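PDB 4IBN: ribonuclease H from Uncultured organism, which probably cleaves the RNA strand of RNA-DNA hybrids endonucleolytically, leaving 5'-phosphomonoester ends, with magnesium as its metal cofactor. Local coordinates for residues Pro15-Tyr20 and Thr87-Val92; Val141-Val146 and Arg206-Leu211; Asn155-His160 and Glu181-Arg186. All blocks are in the same frame, centred on the assembly; numbering follows the deposited sequence.

Interaction 1 of 3, residues Pro15-Tyr20 and Thr87-Val92; sequences PLVAVY and TRFRVV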
loop_
_atom_site.group_PDB
_atom_site.type_symbol
_atom_site.label_atom_id
_atom_site.label_comp_id
_atom_site.label_asym_id
_atom_site.label_seq_id
_atom_site.Cartn_x
_atom_site.Cartn_y
_atom_site.Cartn_z
ATOM N N PRO A 15 7.120 -12.796 -10.381
ATOM C CA PRO A 15 6.083 -13.211 -9.455
ATOM C C PRO A 15 4.853 -12.325 -9.515
ATOM O O PRO A 15 4.953 -11.244 -9.916
ATOM C CB PRO A 15 6.762 -13.087 -8.075
ATOM C CG PRO A 15 8.141 -12.865 -8.324
ATOM C CD PRO A 15 8.248 -12.225 -9.668
ATOM N N LEU A 16 3.720 -12.837 -9.084
ATOM C CA LEU A 16 2.499 -12.071 -8.925
ATOM C C LEU A 16 2.068 -12.105 -7.467
ATOM O O LEU A 16 1.967 -13.136 -6.906
ATOM C CB LEU A 16 1.389 -12.677 -9.739
ATOM C CG LEU A 16 -0.027 -12.119 -9.572
ATOM C CD1 LEU A 16 -0.125 -10.724 -10.054
ATOM C CD2 LEU A 16 -1.020 -12.957 -10.361
ATOM N N VAL A 17 1.824 -10.942 -6.890
ATOM C CA VAL A 17 1.295 -10.844 -5.552
ATOM C C VAL A 17 0.110 -9.914 -5.482
ATOM O O VAL A 17 -0.051 -9.099 -6.321
ATOM C CB VAL A 17 2.327 -10.334 -4.558
ATOM C CG1 VAL A 17 3.452 -11.316 -4.351
ATOM C CG2 VAL A 17 2.876 -9.031 -4.940
ATOM N N ALA A 18 -0.699 -10.089 -4.446
ATOM C CA ALA A 18 -1.776 -9.180 -4.184
ATOM C C ALA A 18 -1.512 -8.520 -2.868
ATOM O O ALA A 18 -1.294 -9.165 -1.922
ATOM C CB ALA A 18 -3.103 -9.896 -4.157
ATOM N N VAL A 19 -1.548 -7.196 -2.881
ATOM C CA VAL A 19 -1.204 -6.386 -1.752
ATOM C C VAL A 19 -2.417 -5.589 -1.298
ATOM O O VAL A 19 -3.127 -5.133 -2.100
ATOM C CB VAL A 19 -0.110 -5.424 -2.164
ATOM C CG1 VAL A 19 0.098 -4.401 -1.129
ATOM C CG2 VAL A 19 1.148 -6.196 -2.441
ATOM N N TYR A 20 -2.636 -5.545 0.009
ATOM C CA TYR A 20 -3.758 -4.851 0.578
ATOM C C TYR A 20 -3.220 -3.907 1.619
ATOM O O TYR A 20 -2.662 -4.337 2.548
ATOM C CB TYR A 20 -4.760 -5.828 1.233
ATOM C CG TYR A 20 -5.322 -6.818 0.255
ATOM C CD1 TYR A 20 -6.438 -6.539 -0.435
ATOM C CD2 TYR A 20 -4.694 -8.014 0.019
ATOM C CE1 TYR A 20 -6.924 -7.403 -1.338
ATOM C CE2 TYR A 20 -5.182 -8.877 -0.865
ATOM C CZ TYR A 20 -6.302 -8.561 -1.560
ATOM O OH TYR A 20 -6.852 -9.385 -2.483
ATOM N N THR A 87 14.036 -9.457 -8.234
ATOM C CA THR A 87 13.169 -9.503 -9.375
ATOM C C THR A 87 12.141 -8.379 -9.319
ATOM O O THR A 87 11.794 -7.949 -8.275
ATOM C CB THR A 87 12.424 -10.874 -9.428
ATOM O OG1 THR A 87 11.541 -10.943 -10.534
ATOM C CG2 THR A 87 11.666 -11.140 -8.172
ATOM N N ARG A 88 11.674 -7.955 -10.477
ATOM C CA ARG A 88 10.478 -7.162 -10.557
ATOM C C ARG A 88 9.291 -8.041 -10.270
ATOM O O ARG A 88 9.368 -9.192 -10.405
ATOM C CB ARG A 88 10.337 -6.496 -11.905
ATOM C CG ARG A 88 11.376 -5.455 -12.179
ATOM C CD ARG A 88 11.349 -5.045 -13.650
ATOM N NE ARG A 88 11.843 -6.073 -14.562
ATOM C CZ ARG A 88 11.106 -6.781 -15.434
ATOM N NH1 ARG A 88 9.793 -6.619 -15.550
ATOM N NH2 ARG A 88 11.704 -7.671 -16.216
ATOM N N PHE A 89 8.193 -7.433 -9.856
ATOM C CA PHE A 89 7.002 -8.134 -9.506
ATOM C C PHE A 89 5.822 -7.585 -10.293
ATOM O O PHE A 89 5.825 -6.472 -10.680
ATOM C CB PHE A 89 6.652 -7.909 -8.029
ATOM C CG PHE A 89 7.336 -8.813 -7.057
ATOM C CD1 PHE A 89 6.640 -9.743 -6.377
ATOM C CD2 PHE A 89 8.650 -8.684 -6.776
ATOM C CE1 PHE A 89 7.237 -10.524 -5.474
ATOM C CE2 PHE A 89 9.228 -9.483 -5.885
ATOM C CZ PHE A 89 8.534 -10.390 -5.241
ATOM N N ARG A 90 4.801 -8.398 -10.473
ATOM C CA ARG A 90 3.494 -7.930 -10.846
ATOM C C ARG A 90 2.652 -7.831 -9.553
ATOM O O ARG A 90 2.662 -8.700 -8.802
ATOM C CB ARG A 90 2.850 -8.883 -11.820
ATOM C CG ARG A 90 3.464 -8.837 -13.142
ATOM C CD ARG A 90 2.916 -9.933 -14.066
ATOM N NE ARG A 90 3.580 -11.174 -13.781
ATOM C CZ ARG A 90 3.116 -12.347 -14.110
ATOM N NH1 ARG A 90 1.999 -12.447 -14.749
ATOM N NH2 ARG A 90 3.779 -13.426 -13.784
ATOM N N VAL A 91 1.973 -6.722 -9.342
ATOM C CA VAL A 91 1.290 -6.462 -8.105
ATOM C C VAL A 91 -0.103 -5.961 -8.363
ATOM O O VAL A 91 -0.286 -5.079 -9.085
ATOM C CB VAL A 91 2.035 -5.397 -7.275
ATOM C CG1 VAL A 91 1.352 -5.126 -5.982
ATOM C CG2 VAL A 91 3.474 -5.803 -7.078
ATOM N N VAL A 92 -1.066 -6.523 -7.672
ATOM C CA VAL A 92 -2.361 -5.922 -7.604
ATOM C C VAL A 92 -2.410 -5.232 -6.262
ATOM O O VAL A 92 -2.314 -5.895 -5.292
ATOM C CB VAL A 92 -3.462 -6.976 -7.645
ATOM C CG1 VAL A 92 -4.791 -6.318 -7.543
ATOM C CG2 VAL A 92 -3.382 -7.752 -8.900
#

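Interaction 2 of 3, residues Val141-Val146 and Arg206-Leu211; sequences VEWRWV and RPSPAL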
loop_
_atom_site.group_PDB
_atom_site.type_symbol
_atom_site.label_atom_id
_atom_site.label_comp_id
_atom_site.label_asym_id
_atom_site.label_seq_id
_atom_site.Cartn_x
_atom_site.Cartn_y
_atom_site.Cartn_z
ATOM N N VAL A 141 1.967 -2.634 -11.814
ATOM C CA VAL A 141 0.964 -2.490 -10.790
ATOM C C VAL A 141 -0.414 -2.196 -11.333
ATOM O O VAL A 141 -0.561 -1.402 -12.186
ATOM C CB VAL A 141 1.348 -1.418 -9.785
ATOM C CG1 VAL A 141 0.423 -1.465 -8.573
ATOM C CG2 VAL A 141 2.766 -1.581 -9.336
ATOM N N GLU A 142 -1.394 -2.916 -10.814
ATOM C CA GLU A 142 -2.770 -2.605 -11.062
ATOM C C GLU A 142 -3.265 -2.001 -9.783
ATOM O O GLU A 142 -3.230 -2.624 -8.795
ATOM C CB GLU A 142 -3.589 -3.849 -11.403
ATOM C CG GLU A 142 -5.064 -3.581 -11.460
ATOM C CD GLU A 142 -5.927 -4.743 -11.876
ATOM O OE1 GLU A 142 -5.425 -5.771 -12.260
ATOM O OE2 GLU A 142 -7.131 -4.574 -11.826
ATOM N N TRP A 143 -3.704 -0.768 -9.857
ATOM C CA TRP A 143 -4.141 -0.043 -8.688
ATOM C C TRP A 143 -5.650 -0.184 -8.510
ATOM O O TRP A 143 -6.355 0.078 -9.430
ATOM C CB TRP A 143 -3.747 1.452 -8.824
ATOM C CG TRP A 143 -2.275 1.693 -9.026
ATOM C CD1 TRP A 143 -1.648 1.930 -10.173
ATOM C CD2 TRP A 143 -1.276 1.724 -8.021
ATOM N NE1 TRP A 143 -0.313 2.079 -9.979
ATOM C CE2 TRP A 143 -0.066 1.959 -8.646
ATOM C CE3 TRP A 143 -1.292 1.576 -6.658
ATOM C CZ2 TRP A 143 1.109 2.020 -7.950
ATOM C CZ3 TRP A 143 -0.146 1.662 -5.978
ATOM C CH2 TRP A 143 1.043 1.867 -6.606
ATOM N N ARG A 144 -6.119 -0.614 -7.345
ATOM C CA ARG A 144 -7.532 -0.836 -7.108
ATOM C C ARG A 144 -7.987 -0.151 -5.837
ATOM O O ARG A 144 -7.281 -0.190 -4.908
ATOM C CB ARG A 144 -7.815 -2.325 -6.920
ATOM C CG ARG A 144 -7.593 -3.178 -8.142
ATOM C CD ARG A 144 -8.203 -4.523 -7.992
ATOM N NE ARG A 144 -7.924 -5.426 -9.086
ATOM C CZ ARG A 144 -8.073 -6.730 -9.016
ATOM N NH1 ARG A 144 -8.500 -7.281 -7.922
ATOM N NH2 ARG A 144 -7.772 -7.480 -10.033
ATOM N N TRP A 145 -9.177 0.457 -5.856
ATOM C CA TRP A 145 -9.782 1.078 -4.688
ATOM C C TRP A 145 -10.945 0.239 -4.169
ATOM O O TRP A 145 -11.684 -0.315 -4.919
ATOM C CB TRP A 145 -10.312 2.471 -5.040
ATOM C CG TRP A 145 -11.019 3.147 -3.956
ATOM C CD1 TRP A 145 -10.478 3.631 -2.873
ATOM C CD2 TRP A 145 -12.398 3.414 -3.865
ATOM N NE1 TRP A 145 -11.389 4.185 -2.078
ATOM C CE2 TRP A 145 -12.602 4.057 -2.661
ATOM C CE3 TRP A 145 -13.482 3.148 -4.665
ATOM C CZ2 TRP A 145 -13.838 4.447 -2.239
ATOM C CZ3 TRP A 145 -14.705 3.546 -4.246
ATOM C CH2 TRP A 145 -14.868 4.178 -3.042
ATOM N N VAL A 146 -11.056 0.172 -2.853
ATOM C CA VAL A 146 -12.241 -0.338 -2.193
ATOM C C VAL A 146 -12.600 0.577 -1.057
ATOM O O VAL A 146 -11.766 1.225 -0.541
ATOM C CB VAL A 146 -12.008 -1.734 -1.573
ATOM C CG1 VAL A 146 -11.890 -2.790 -2.658
ATOM C CG2 VAL A 146 -10.838 -1.724 -0.704
ATOM N N ARG A 206 -4.465 -6.376 -14.884
ATOM C CA ARG A 206 -4.505 -5.266 -15.795
ATOM C C ARG A 206 -3.659 -4.105 -15.275
ATOM O O ARG A 206 -4.169 -3.237 -14.669
ATOM C CB ARG A 206 -5.955 -4.809 -15.962
ATOM C CG ARG A 206 -6.812 -5.750 -16.825
ATOM C CD ARG A 206 -6.023 -6.239 -18.025
ATOM N NE ARG A 206 -6.799 -7.032 -18.977
ATOM C CZ ARG A 206 -6.649 -8.344 -19.165
ATOM N NH1 ARG A 206 -5.759 -9.020 -18.466
ATOM N NH2 ARG A 206 -7.403 -8.988 -20.052
ATOM N N PRO A 207 -2.375 -4.123 -15.497
ATOM C CA PRO A 207 -1.533 -3.092 -14.921
ATOM C C PRO A 207 -1.703 -1.739 -15.551
ATOM O O PRO A 207 -1.968 -1.638 -16.715
ATOM C CB PRO A 207 -0.131 -3.573 -15.202
ATOM C CG PRO A 207 -0.262 -4.341 -16.367
ATOM C CD PRO A 207 -1.561 -5.052 -16.272
ATOM N N SER A 208 -1.480 -0.726 -14.743
ATOM C CA SER A 208 -1.446 0.650 -15.181
ATOM C C SER A 208 -0.195 0.905 -15.931
ATOM O O SER A 208 0.712 0.177 -15.852
ATOM C CB SER A 208 -1.447 1.580 -13.998
ATOM O OG SER A 208 -2.711 1.739 -13.505
ATOM N N PRO A 209 -0.150 2.012 -16.636
ATOM C CA PRO A 209 1.066 2.374 -17.310
ATOM C C PRO A 209 2.137 2.742 -16.336
ATOM O O PRO A 209 1.888 3.115 -15.264
ATOM C CB PRO A 209 0.673 3.619 -18.109
ATOM C CG PRO A 209 -0.556 4.031 -17.604
ATOM C CD PRO A 209 -1.247 2.876 -17.054
ATOM N N ALA A 210 3.327 2.630 -16.818
ATOM C CA ALA A 210 4.503 2.947 -16.084
ATOM C C ALA A 210 4.520 4.422 -15.657
ATOM O O ALA A 210 3.912 5.251 -16.265
ATOM C CB ALA A 210 5.635 2.666 -16.908
ATOM N N LEU A 211 5.095 4.672 -14.508
ATOM C CA LEU A 211 5.103 5.983 -13.941
ATOM C C LEU A 211 6.214 6.808 -14.553
ATOM O O LEU A 211 7.187 6.275 -15.018
ATOM C CB LEU A 211 5.235 5.918 -12.428
ATOM C CG LEU A 211 4.203 5.086 -11.693
ATOM C CD1 LEU A 211 4.515 4.873 -10.284
ATOM C CD2 LEU A 211 2.863 5.646 -11.836
HETATM O O HOH W 1 2.429 -0.490 -13.776
HETATM O O HOH W 2 1.677 2.170 -12.136
HETATM O O HOH W 3 -4.414 -0.069 -12.625
#

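Interaction 3 of 3, residues Asn155-His160 and Glu181-Arg186; sequences NEYANH and EEWAAR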
loop_
_atom_site.group_PDB
_atom_site.type_symbol
_atom_site.label_atom_id
_atom_site.label_comp_id
_atom_site.label_asym_id
_atom_site.label_seq_id
_atom_site.Cartn_x
_atom_site.Cartn_y
_atom_site.Cartn_z
ATOM N N ASN A 155 -8.686 -5.860 3.584
ATOM C CA ASN A 155 -8.597 -4.443 3.843
ATOM C C ASN A 155 -8.771 -4.143 5.315
ATOM O O ASN A 155 -8.082 -3.357 5.829
ATOM C CB ASN A 155 -9.603 -3.652 3.048
ATOM C CG ASN A 155 -9.723 -2.225 3.520
ATOM O OD1 ASN A 155 -8.953 -1.405 3.128
ATOM N ND2 ASN A 155 -10.687 -1.956 4.358
ATOM N N GLU A 156 -9.714 -4.799 5.945
ATOM C CA GLU A 156 -9.928 -4.623 7.356
ATOM C C GLU A 156 -8.771 -5.113 8.179
ATOM O O GLU A 156 -8.534 -4.576 9.196
ATOM C CB GLU A 156 -11.296 -5.120 7.847
ATOM C CG GLU A 156 -12.468 -4.548 7.081
ATOM C CD GLU A 156 -13.673 -4.123 7.927
ATOM O OE1 GLU A 156 -13.511 -3.944 9.119
ATOM O OE2 GLU A 156 -14.790 -4.032 7.421
ATOM N N TYR A 157 -8.110 -6.169 7.736
ATOM C CA TYR A 157 -6.919 -6.617 8.433
ATOM C C TYR A 157 -5.829 -5.563 8.339
ATOM O O TYR A 157 -5.152 -5.257 9.269
ATOM C CB TYR A 157 -6.410 -7.965 7.919
ATOM C CG TYR A 157 -5.158 -8.404 8.622
ATOM C CD1 TYR A 157 -3.953 -8.436 7.993
ATOM C CD2 TYR A 157 -5.186 -8.729 9.939
ATOM C CE1 TYR A 157 -2.820 -8.781 8.650
ATOM C CE2 TYR A 157 -4.076 -9.077 10.598
ATOM C CZ TYR A 157 -2.884 -9.116 9.961
ATOM O OH TYR A 157 -1.754 -9.476 10.591
ATOM N N ALA A 158 -5.690 -5.016 7.147
ATOM C CA ALA A 158 -4.645 -4.041 6.931
ATOM C C ALA A 158 -4.876 -2.843 7.810
ATOM O O ALA A 158 -3.966 -2.278 8.285
ATOM C CB ALA A 158 -4.568 -3.622 5.484
ATOM N N ASN A 159 -6.122 -2.479 7.974
ATOM C CA ASN A 159 -6.443 -1.386 8.875
ATOM C C ASN A 159 -6.078 -1.729 10.299
ATOM O O ASN A 159 -5.552 -0.930 11.037
ATOM C CB ASN A 159 -7.920 -1.021 8.806
ATOM C CG ASN A 159 -8.279 0.141 9.687
ATOM O OD1 ASN A 159 -7.985 1.238 9.386
ATOM N ND2 ASN A 159 -8.933 -0.127 10.734
ATOM N N HIS A 160 -6.348 -2.969 10.649
ATOM C CA HIS A 160 -5.995 -3.423 11.969
ATOM C C HIS A 160 -4.487 -3.297 12.150
ATOM O O HIS A 160 -4.027 -2.952 13.189
ATOM C CB HIS A 160 -6.405 -4.873 12.165
ATOM C CG HIS A 160 -5.578 -5.614 13.148
ATOM N ND1 HIS A 160 -5.829 -5.584 14.489
ATOM C CD2 HIS A 160 -4.527 -6.430 12.986
ATOM C CE1 HIS A 160 -4.943 -6.317 15.113
ATOM N NE2 HIS A 160 -4.154 -6.860 14.220
ATOM N N GLU A 181 -4.254 -14.974 9.680
ATOM C CA GLU A 181 -5.063 -16.117 9.991
ATOM C C GLU A 181 -5.576 -16.109 11.416
ATOM O O GLU A 181 -6.641 -16.511 11.670
ATOM C CB GLU A 181 -4.299 -17.386 9.659
ATOM C CG GLU A 181 -4.228 -17.621 8.155
ATOM C CD GLU A 181 -3.114 -16.828 7.447
ATOM O OE1 GLU A 181 -2.328 -16.154 8.111
ATOM O OE2 GLU A 181 -3.022 -16.936 6.225
ATOM N N GLU A 182 -4.744 -15.703 12.330
ATOM C CA GLU A 182 -5.156 -15.597 13.706
ATOM C C GLU A 182 -6.217 -14.500 13.870
ATOM O O GLU A 182 -7.180 -14.676 14.523
ATOM C CB GLU A 182 -3.952 -15.401 14.618
ATOM C CG GLU A 182 -2.955 -16.565 14.639
ATOM C CD GLU A 182 -3.420 -17.820 15.432
ATOM O OE1 GLU A 182 -4.504 -17.864 16.037
ATOM O OE2 GLU A 182 -2.675 -18.799 15.466
ATOM N N TRP A 183 -6.030 -13.377 13.208
ATOM C CA TRP A 183 -6.997 -12.302 13.268
ATOM C C TRP A 183 -8.364 -12.761 12.722
ATOM O O TRP A 183 -9.380 -12.416 13.204
ATOM C CB TRP A 183 -6.493 -11.084 12.452
ATOM C CG TRP A 183 -7.453 -9.944 12.285
ATOM C CD1 TRP A 183 -7.621 -8.901 13.103
ATOM C CD2 TRP A 183 -8.334 -9.734 11.195
ATOM N NE1 TRP A 183 -8.566 -8.071 12.636
ATOM C CE2 TRP A 183 -9.015 -8.558 11.442
ATOM C CE3 TRP A 183 -8.595 -10.416 10.019
ATOM C CZ2 TRP A 183 -9.941 -8.076 10.575
ATOM C CZ3 TRP A 183 -9.513 -9.949 9.200
ATOM C CH2 TRP A 183 -10.166 -8.777 9.449
ATOM N N ALA A 184 -8.315 -13.518 11.656
ATOM C CA ALA A 184 -9.512 -13.952 10.961
ATOM C C ALA A 184 -10.378 -14.811 11.841
ATOM O O ALA A 184 -11.542 -14.876 11.681
ATOM C CB ALA A 184 -9.180 -14.683 9.714
ATOM N N ALA A 185 -9.742 -15.490 12.749
ATOM C CA ALA A 185 -10.436 -16.389 13.642
ATOM C C ALA A 185 -10.951 -15.753 14.931
ATOM O O ALA A 185 -11.568 -16.407 15.710
ATOM C CB ALA A 185 -9.567 -17.530 13.962
ATOM N N ARG A 186 -10.658 -14.494 15.150
ATOM C CA ARG A 186 -11.127 -13.826 16.333
ATOM C C ARG A 186 -12.623 -13.703 16.313
ATOM O O ARG A 186 -13.202 -13.579 15.295
ATOM C CB ARG A 186 -10.538 -12.435 16.465
ATOM C CG ARG A 186 -9.118 -12.373 16.873
ATOM C CD ARG A 186 -8.516 -10.965 16.731
ATOM N NE ARG A 186 -9.381 -9.899 17.191
ATOM C CZ ARG A 186 -9.086 -8.620 17.111
ATOM N NH1 ARG A 186 -7.941 -8.245 16.598
ATOM N NH2 ARG A 186 -9.912 -7.715 17.578
#

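Interaction 1 of 3, residues Pro15-Tyr20 and Thr87-Val92
L16, V17 and A18 pair in parallel with R90, V91 and V92, laying the first strand of the RNase H fold, 16-25, next to strand 90-95 in the middle of its mixed sheet. The two short segments are twisted by 32° against each other. Four backbone hydrogen bonds form the parallel ladder. R90 N gives to P15 O at 2.9 Å, and R90 O accepts a hydrogen bond from V17 N; V17 O then receives V92 N, and V92 O closes the run with V19 N at 2.8 Å, an almost perfectly straight bond (179°). V17, R90 and V92 therefore each spend both their N and their O on the opposite strand. Weaker CA-H...O contacts fill in between, such as L16 CA to R90 O at 3.4 Å.

The apolar contacts are made mostly on the face bearing V17 and V91. These two valines lie side by side and point the same way, CG2 to CG2 at 3.9 Å, while V19 CG2 meets V91 CG1 at 3.7 Å. Helix 67-82 covers this face, with F79 and I82 against V91. At the start of the ladder P15 sits on the F89 ring in a CH-pi contact, its CG 3.9 Å from the ring centroid, and V17 CG1 approaches the edge of the same ring, 4.0 Å from F89 CE1.

On the other face L16 CD1 leans on R90 CB. The R90 chain bends at chi3 (-81°), and its NH2 is hydrogen-bonded to the carbonyl of T14, just ahead of the first strand. T87 OG1, beside the P15 ring, turns back on its own segment and gives its hydrogen to a lone pair of R88 O at 2.8 Å.

Interaction 2 of 3, residues Val141-Val146 and Arg206-Leu211
E142 reaches R206 with a fully stretched side chain, CG trans to the backbone N (chi1 171°), while S208 has its OG turned back beside its own N (chi1 -80°), which places it against the indole edge of W143. Strand 140-145, an edge strand of the RNase H sheet, is met here at its beginning by the irregular chain that follows helix 187-192. Inside the sheet, E142 pairs with V91 and F93; at the outer edge V141 O accepts a single backbone bond from S208 N at 2.8 Å.

The carboxylate of E142 serves two partners. OE1 accepts from R206 N at 2.9 Å, from 52° above the carboxylate plane, and OE2 forms a salt bridge with R144 NE at 3.0 Å; with a different partner on each oxygen, rotation of the carboxylate is limited.

W143 lies with V141 CG1 over the middle of one indole face, and S208 OG meets its rim 3.5 Å from W143 CD1. F93 and M104 pack round the same side chain. Three waters complete the join. One accepts from V141 N and gives to S208 O; another accepts from W143 N and lies 2.6 Å from S208 OG. The third accepts from W143 NE1 at 2.9 Å, in the plane of the indole, and passes a longer bond of 3.3 Å from its oxygen to P209 O.

Interaction 3 of 3, residues Asn155-His160 and Glu181-Arg186
W183 makes nearly the whole contact by itself, without a single hydrogen bond between the two segments: its indole is laid on helix 153-168 and met by Y157, H160 and E156. The tyrosine comes in over one face. Its ring turns an edge toward the five-membered ring, with planes at 61° and centroids 5.1 Å apart, and Y157 CD2 stands 3.5 Å from W183 CG. Y157 CB sits over the six-membered half in a CH-pi contact, 3.9 Å from that centroid. CG of Y157 is trans to the backbone N (chi1 179°), as is that of W183. The two side chains slide past each other in opposite directions.

H160 sets the face of its imidazole over W183 CD1, the two rings oblique at 37°. R186 NH1 approaches H160 CE1 at 3.9 Å, the guanidinium edge-on. At the far end of the indole, E156 CB touches W183 CH2 at 4.1 Å.

Y157 OH is hydrogen-bonded to D57 of strand 53-62, which helps fix the ring. Together Y157, H160 and W183 form an aromatic cluster that packs the short helix 180-184 onto helix 153-168 of the RNase H fold.

Interactions 1 and 2 are neighbours in one sheet, their centres about 11 Å apart: strand 90-95 pairs with strand 16-25 on one side and with strand 140-145 on the other, and V92 CG1 packs against R144 NE. Interaction 3 sits off the sheet, its centre about 21 Å from that of interaction 1 and 24 Å from that of interaction 2. The link to it is helix 153-168, which follows strand 140-145; A158 packs against Y20 O. Along the chain interaction 1 closes first, and interaction 3 falls between the two halves of interaction 2. The segments 181-186 and 206-211 thus pack onto different parts of the RNase H fold.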